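Local atomic coordinates of cysteine desulfurase (Thermococcus onnurineus, PDB entry 5B89), a protein that probably uses pyridoxal 5'-phosphate to take sulfur from L-cysteine and pass it to a carrier, releasing L-alanine. Residues V37-F40 with D41-A44; Y397-L400 with E401-E404. All coordinates share one frame; numbering follows the deposited sequence.

Contact 1 of 2, residues V37-F40 with D41-A44; sequences VIYF and DNTA. With ALA (alanine), chain H.
The Tyr39 ring slants across Asp41 and Asn42. Van der Waals contact comes first: the backbone N of Asp41 sits over one ring face, displaced toward the rim, while Asn42 OD1, hydrogen-bonded to Tyr397 OH, meets the ring edge in plane, 3.5 Å from Tyr39 CE2. Ring and amide planes stand 80° apart. At chi1 -171° the Tyr39 ring swings to the carbonyl side, over the backbone of Asp41.

Among the polar contacts, Asn42 ND2 gives a weak, bent hydrogen bond to Tyr39 O (3.3 Å, 131° at the hydrogen); it is also bonded to Ser393 O. Tyr39 OH is hydrogen-bonded to Thr45 O. A water donates both to Tyr39 OH (2.9 Å) and to Asp41 OD2 (3.0 Å), and that carboxylate oxygen also forms a salt bridge with Arg371 and a hydrogen bond with His72 of the second subunit. A phenylalanine in place of Tyr39 would probably leave this water without one of its acceptors and Thr45 O without its hydroxyl partner.

Downstream, Thr43 O approaches the CA of the bound alanine to 3.4 Å. Residues 37-44 lead from strand 38-39, which runs parallel to strand 368-373, into the ligand pocket, with helix 400-415 packing against Ile38 and Phe40.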
ATOM      1  N   VAL B  37     -24.143  14.077   7.350  1.00 13.72           N
ATOM      2  CA  VAL B  37     -24.612  13.738   6.037  1.00 13.15           C
ATOM      3  C   VAL B  37     -25.325  12.345   6.045  1.00 12.24           C
ATOM      4  O   VAL B  37     -25.173  11.634   6.954  1.00 12.64           O
ATOM      5  CB  VAL B  37     -23.446  13.626   5.014  1.00 13.88           C
ATOM      6  CG1 VAL B  37     -22.711  14.932   4.869  1.00 16.70           C
ATOM      7  CG2 VAL B  37     -22.469  12.516   5.378  1.00 16.34           C
ATOM      8  N   ILE B  38     -26.070  12.043   4.989  1.00 13.28           N
ATOM      9  CA  ILE B  38     -26.667  10.746   4.784  1.00 12.72           C
ATOM     10  C   ILE B  38     -25.674  10.128   3.792  1.00 11.32           C
ATOM     11  O   ILE B  38     -25.641  10.483   2.681  1.00 11.31           O
ATOM     12  CB  ILE B  38     -28.060  10.846   4.180  1.00 14.12           C
ATOM     13  CG1 ILE B  38     -29.005  11.411   5.228  1.00 15.92           C
ATOM     14  CG2 ILE B  38     -28.553   9.476   3.766  1.00 14.36           C
ATOM     15  CD1 ILE B  38     -30.418  11.618   4.725  1.00 17.47           C
ATOM     16  N   TYR B  39     -24.845   9.234   4.287  1.00 11.01           N
ATOM     17  CA  TYR B  39     -23.785   8.631   3.492  1.00 10.84           C
ATOM     18  C   TYR B  39     -24.233   7.300   2.846  1.00 10.99           C
ATOM     19  O   TYR B  39     -24.274   6.299   3.469  1.00 10.68           O
ATOM     20  CB  TYR B  39     -22.517   8.413   4.348  1.00 12.87           C
ATOM     21  CG  TYR B  39     -21.293   7.996   3.558  1.00 12.58           C
ATOM     22  CD1 TYR B  39     -20.525   8.905   2.905  1.00 13.64           C
ATOM     23  CD2 TYR B  39     -20.963   6.684   3.463  1.00 13.00           C
ATOM     24  CE1 TYR B  39     -19.434   8.513   2.182  1.00 13.35           C
ATOM     25  CE2 TYR B  39     -19.881   6.292   2.749  1.00 12.25           C
ATOM     26  CZ  TYR B  39     -19.124   7.207   2.121  1.00 13.47           C
ATOM     27  OH  TYR B  39     -18.053   6.809   1.406  1.00 11.83           O
ATOM     28  N   PHE B  40     -24.512   7.403   1.559  1.00 11.45           N
ATOM     29  CA  PHE B  40     -24.949   6.288   0.733  1.00 12.17           C
ATOM     30  C   PHE B  40     -23.914   5.959  -0.361  1.00 12.33           C
ATOM     31  O   PHE B  40     -24.252   5.645  -1.435  1.00 11.69           O
ATOM     32  CB  PHE B  40     -26.319   6.591   0.080  1.00 12.90           C
ATOM     33  CG  PHE B  40     -27.528   6.501   1.020  1.00 12.25           C
ATOM     34  CD1 PHE B  40     -27.433   6.073   2.299  1.00 11.38           C
ATOM     35  CD2 PHE B  40     -28.767   6.844   0.560  1.00 13.58           C
ATOM     36  CE1 PHE B  40     -28.534   5.984   3.118  1.00 12.99           C
ATOM     37  CE2 PHE B  40     -29.881   6.752   1.353  1.00 12.63           C
ATOM     38  CZ  PHE B  40     -29.770   6.337   2.639  1.00 12.53           C
ATOM     39  N   ASP B  41     -22.647   6.060  -0.009  1.00 11.83           N
ATOM     40  CA  ASP B  41     -21.577   5.745  -0.973  1.00 12.18           C
ATOM     41  C   ASP B  41     -20.610   4.721  -0.400  1.00 11.03           C
ATOM     42  O   ASP B  41     -19.452   4.790  -0.611  1.00 11.76           O
ATOM     43  CB  ASP B  41     -20.824   6.980  -1.438  1.00 12.64           C
ATOM     44  CG  ASP B  41     -20.030   6.746  -2.736  1.00 14.23           C
ATOM     45  OD1 ASP B  41     -20.326   5.806  -3.445  1.00 14.46           O
ATOM     46  OD2 ASP B  41     -19.135   7.523  -2.956  1.00 15.60           O
ATOM     47  N   ASN B  42     -21.184   3.766   0.321  1.00 10.64           N
ATOM     48  CA  ASN B  42     -20.413   2.722   1.015  1.00 10.74           C
ATOM     49  C   ASN B  42     -19.683   1.759   0.052  1.00 11.44           C
ATOM     50  O   ASN B  42     -18.663   1.209   0.479  1.00 13.40           O
ATOM     51  CB  ASN B  42     -21.333   1.963   1.989  1.00 12.40           C
ATOM     52  CG  ASN B  42     -21.726   2.863   3.130  1.00 14.03           C
ATOM     53  OD1 ASN B  42     -20.900   3.169   4.017  1.00 16.99           O
ATOM     54  ND2 ASN B  42     -22.877   3.387   3.066  1.00 14.12           N
ATOM     55  N   THR B  43     -20.168   1.583  -1.149  1.00 11.47           N
ATOM     56  CA  THR B  43     -19.497   0.725  -2.162  1.00 12.02           C
ATOM     57  C   THR B  43     -18.153   1.334  -2.475  1.00 13.50           C
ATOM     58  O   THR B  43     -17.162   0.556  -2.715  1.00 15.76           O
ATOM     59  CB  THR B  43     -20.385   0.534  -3.366  1.00 14.17           C
ATOM     60  OG1 THR B  43     -21.486  -0.258  -2.891  1.00 19.55           O
ATOM     61  CG2 THR B  43     -19.709  -0.233  -4.427  1.00 14.94           C
ATOM     62  N   ALA B  44     -18.016   2.679  -2.494  1.00 10.67           N
ATOM     63  CA  ALA B  44     -16.776   3.343  -2.805  1.00 11.60           C
ATOM     64  C   ALA B  44     -15.840   3.213  -1.636  1.00 12.84           C
ATOM     65  O   ALA B  44     -14.654   2.860  -1.836  1.00 14.23           O
ATOM     66  CB  ALA B  44     -16.973   4.774  -3.154  1.00 12.64           C
TER
HETATM   67  N   ALA H 401     -15.246  -0.591  -6.021  1.00 34.80           N
HETATM   68  CA  ALA H 401     -15.566   0.882  -5.680  1.00 35.96           C
HETATM   69  C   ALA H 401     -16.576   1.637  -6.575  1.00 30.14           C
HETATM   70  O   ALA H 401     -17.343   0.915  -7.257  1.00 27.35           O
HETATM   71  CB  ALA H 401     -14.356   1.827  -5.535  1.00 37.18           C
HETATM   72  OXT ALA H 401     -16.777   2.908  -6.594  1.00 37.63           O
HETATM   73  O   HOH W   1     -16.920   7.983  -1.011  1.00 13.26           O

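Contact 2 of 2, residues Y397-L400 with E401-E404; sequences YNSL and EEVE
A capping box starts helix 400-415, with Ser399 as N-cap and Glu402 as its reciprocal partner: each side chain accepts from the other's backbone N-H. Such boxes illustrate how the first turn of a helix, whose N-H groups lack carbonyls of a preceding turn, can be satisfied by side chains. Ser399 OG accepts from Glu402 N at 3.0 Å, and Glu402 OE1 accepts from Ser399 N at 3.1 Å. The serine hydroxyl can do this because OG stands between its own N and carbonyl carbon (chi1 73°), turned toward the incoming helix; there it also rests 3.2 Å from Glu402 CG.

Regular helical bonding takes over at once, with Val403 N reaching Ser399 O at 3.1 Å and Glu404 N reaching Leu400 O at 2.9 Å. The Glu402 chain, extended beyond CG, carries its carboxylate back past the cap, where its other oxygen, OE2, forms a salt bridge with Arg28. That pairing and the nearby helix N-terminus would probably both favour a charged carboxylate. Leu319 and Thr323 of helix 309-329 pack on Val403.

Asn398 adds a second donor to the glutamate oxygen. Its ND2 donates to Glu402 OE1 at 2.9 Å, close to the plane of its own amide and on the syn side of the carboxylate but 27° out of the carboxylate plane; OE1 thus accepts from two donors, Asn398 ND2 and Ser399 N, arriving from opposite faces.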
ATOM      1  N   TYR B 397     -24.772   1.082   9.586  1.00 11.72           N
ATOM      2  CA  TYR B 397     -25.030   2.364  10.226  1.00 12.09           C
ATOM      3  C   TYR B 397     -26.057   3.234   9.518  1.00 12.95           C
ATOM      4  O   TYR B 397     -26.467   4.173  10.035  1.00 13.73           O
ATOM      5  CB  TYR B 397     -23.727   3.164  10.480  1.00 12.81           C
ATOM      6  CG  TYR B 397     -22.758   3.209   9.329  1.00 12.96           C
ATOM      7  CD1 TYR B 397     -22.983   3.965   8.237  1.00 15.28           C
ATOM      8  CD2 TYR B 397     -21.623   2.472   9.378  1.00 13.87           C
ATOM      9  CE1 TYR B 397     -22.088   3.989   7.204  1.00 14.23           C
ATOM     10  CE2 TYR B 397     -20.728   2.470   8.355  1.00 14.46           C
ATOM     11  CZ  TYR B 397     -20.972   3.225   7.287  1.00 13.52           C
ATOM     12  OH  TYR B 397     -20.048   3.160   6.286  1.00 16.51           O
ATOM     13  N   ASN B 398     -26.425   2.900   8.312  1.00 11.73           N
ATOM     14  CA  ASN B 398     -27.480   3.541   7.591  1.00 10.29           C
ATOM     15  C   ASN B 398     -28.851   3.090   8.132  1.00 10.81           C
ATOM     16  O   ASN B 398     -29.007   2.074   8.683  1.00 12.72           O
ATOM     17  CB  ASN B 398     -27.399   3.376   6.088  1.00 11.22           C
ATOM     18  CG  ASN B 398     -26.193   3.993   5.483  1.00 12.64           C
ATOM     19  OD1 ASN B 398     -25.417   3.261   4.812  1.00 13.42           O
ATOM     20  ND2 ASN B 398     -25.980   5.307   5.677  1.00 11.15           N
ATOM     21  N   SER B 399     -29.780   4.060   8.127  1.00 13.26           N
ATOM     22  CA  SER B 399     -31.109   3.877   8.767  1.00 12.77           C
ATOM     23  C   SER B 399     -32.267   4.019   7.762  1.00 12.09           C
ATOM     24  O   SER B 399     -32.216   4.650   6.730  1.00 13.25           O
ATOM     25  CB  SER B 399     -31.287   5.007   9.850  1.00 15.10           C
ATOM     26  OG  SER B 399     -31.507   6.238   9.260  1.00 15.10           O
ATOM     27  N   LEU B 400     -33.396   3.370   8.224  1.00 12.96           N
ATOM     28  CA  LEU B 400     -34.621   3.545   7.409  1.00 13.41           C
ATOM     29  C   LEU B 400     -35.123   5.035   7.294  1.00 14.15           C
ATOM     30  O   LEU B 400     -35.617   5.462   6.333  1.00 14.80           O
ATOM     31  CB  LEU B 400     -35.730   2.645   7.912  1.00 15.18           C
ATOM     32  CG  LEU B 400     -35.604   1.150   7.491  1.00 17.16           C
ATOM     33  CD1 LEU B 400     -36.504   0.252   8.344  1.00 21.19           C
ATOM     34  CD2 LEU B 400     -35.845   1.061   6.002  1.00 17.58           C
ATOM     35  N   GLU B 401     -34.849   5.784   8.360  1.00 13.97           N
ATOM     36  CA  GLU B 401     -35.093   7.247   8.387  1.00 16.32           C
ATOM     37  C   GLU B 401     -34.395   7.978   7.267  1.00 14.23           C
ATOM     38  O   GLU B 401     -34.912   8.830   6.572  1.00 16.17           O
ATOM     39  CB  GLU B 401     -34.781   7.832   9.759  1.00 17.37           C
ATOM     40  CG  GLU B 401     -35.760   7.430  10.856  1.00 22.74           C
ATOM     41  CD  GLU B 401     -35.372   6.142  11.600  1.00 28.73           C
ATOM     42  OE1 GLU B 401     -36.007   5.879  12.679  1.00 32.22           O
ATOM     43  OE2 GLU B 401     -34.488   5.322  11.177  1.00 22.41           O
ATOM     44  N   GLU B 402     -33.092   7.568   7.071  1.00 14.12           N
ATOM     45  CA  GLU B 402     -32.368   8.077   5.981  1.00 14.48           C
ATOM     46  C   GLU B 402     -32.913   7.728   4.582  1.00 12.53           C
ATOM     47  O   GLU B 402     -32.891   8.515   3.705  1.00 13.76           O
ATOM     48  CB  GLU B 402     -30.862   7.616   6.055  1.00 14.48           C
ATOM     49  CG  GLU B 402     -30.050   8.205   7.207  1.00 14.32           C
ATOM     50  CD  GLU B 402     -28.600   7.685   7.246  1.00 17.69           C
ATOM     51  OE1 GLU B 402     -28.384   6.490   6.911  1.00 15.37           O
ATOM     52  OE2 GLU B 402     -27.672   8.413   7.715  1.00 16.94           O
ATOM     53  N   VAL B 403     -33.366   6.459   4.445  1.00 14.52           N
ATOM     54  CA  VAL B 403     -33.937   6.060   3.225  1.00 14.70           C
ATOM     55  C   VAL B 403     -35.218   6.876   2.956  1.00 13.17           C
ATOM     56  O   VAL B 403     -35.414   7.290   1.862  1.00 15.67           O
ATOM     57  CB  VAL B 403     -34.221   4.526   3.267  1.00 13.97           C
ATOM     58  CG1 VAL B 403     -35.100   4.064   2.105  1.00 16.13           C
ATOM     59  CG2 VAL B 403     -32.860   3.748   3.226  1.00 14.50           C
ATOM     60  N   GLU B 404     -36.003   7.115   3.987  1.00 14.21           N
ATOM     61  CA  GLU B 404     -37.217   7.914   3.812  1.00 15.20           C
ATOM     62  C   GLU B 404     -36.887   9.367   3.408  1.00 16.51           C
ATOM     63  O   GLU B 404     -37.534   9.928   2.608  1.00 16.77           O
ATOM     64  CB  GLU B 404     -38.105   7.845   5.034  1.00 16.55           C
ATOM     65  CG  GLU B 404     -38.619   6.469   5.433  1.00 17.76           C
ATOM     66  CD  GLU B 404     -39.644   5.888   4.507  1.00 19.31           C
ATOM     67  OE1 GLU B 404     -40.070   6.535   3.611  1.00 22.99           O
ATOM     68  OE2 GLU B 404     -39.972   4.750   4.740  1.00 25.18           O
TER

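How the contacts relate
The two contacts are far apart in sequence but adjoin in space, their centres 11 Å apart, and show how a helix cap and a pocket-lining turn can share polar groups. Asn398 of contact 2 spans both: its ND2 probably donates to Tyr39 O of contact 1 at 3.0 Å as well as serving the capping box. Asn42 OD1 and Tyr397 OH form a second probable hydrogen bond, although their 2.4 Å separation is doubtfully short, and Phe40 CE1 packs 3.7 Å from Asn398 ND2. Contact 1 is the nearer to the active site, contributing Thr43 and Ala44 to the alanine pocket; Tyr397, in contact 2, has its side chain about 13 Å from that ligand.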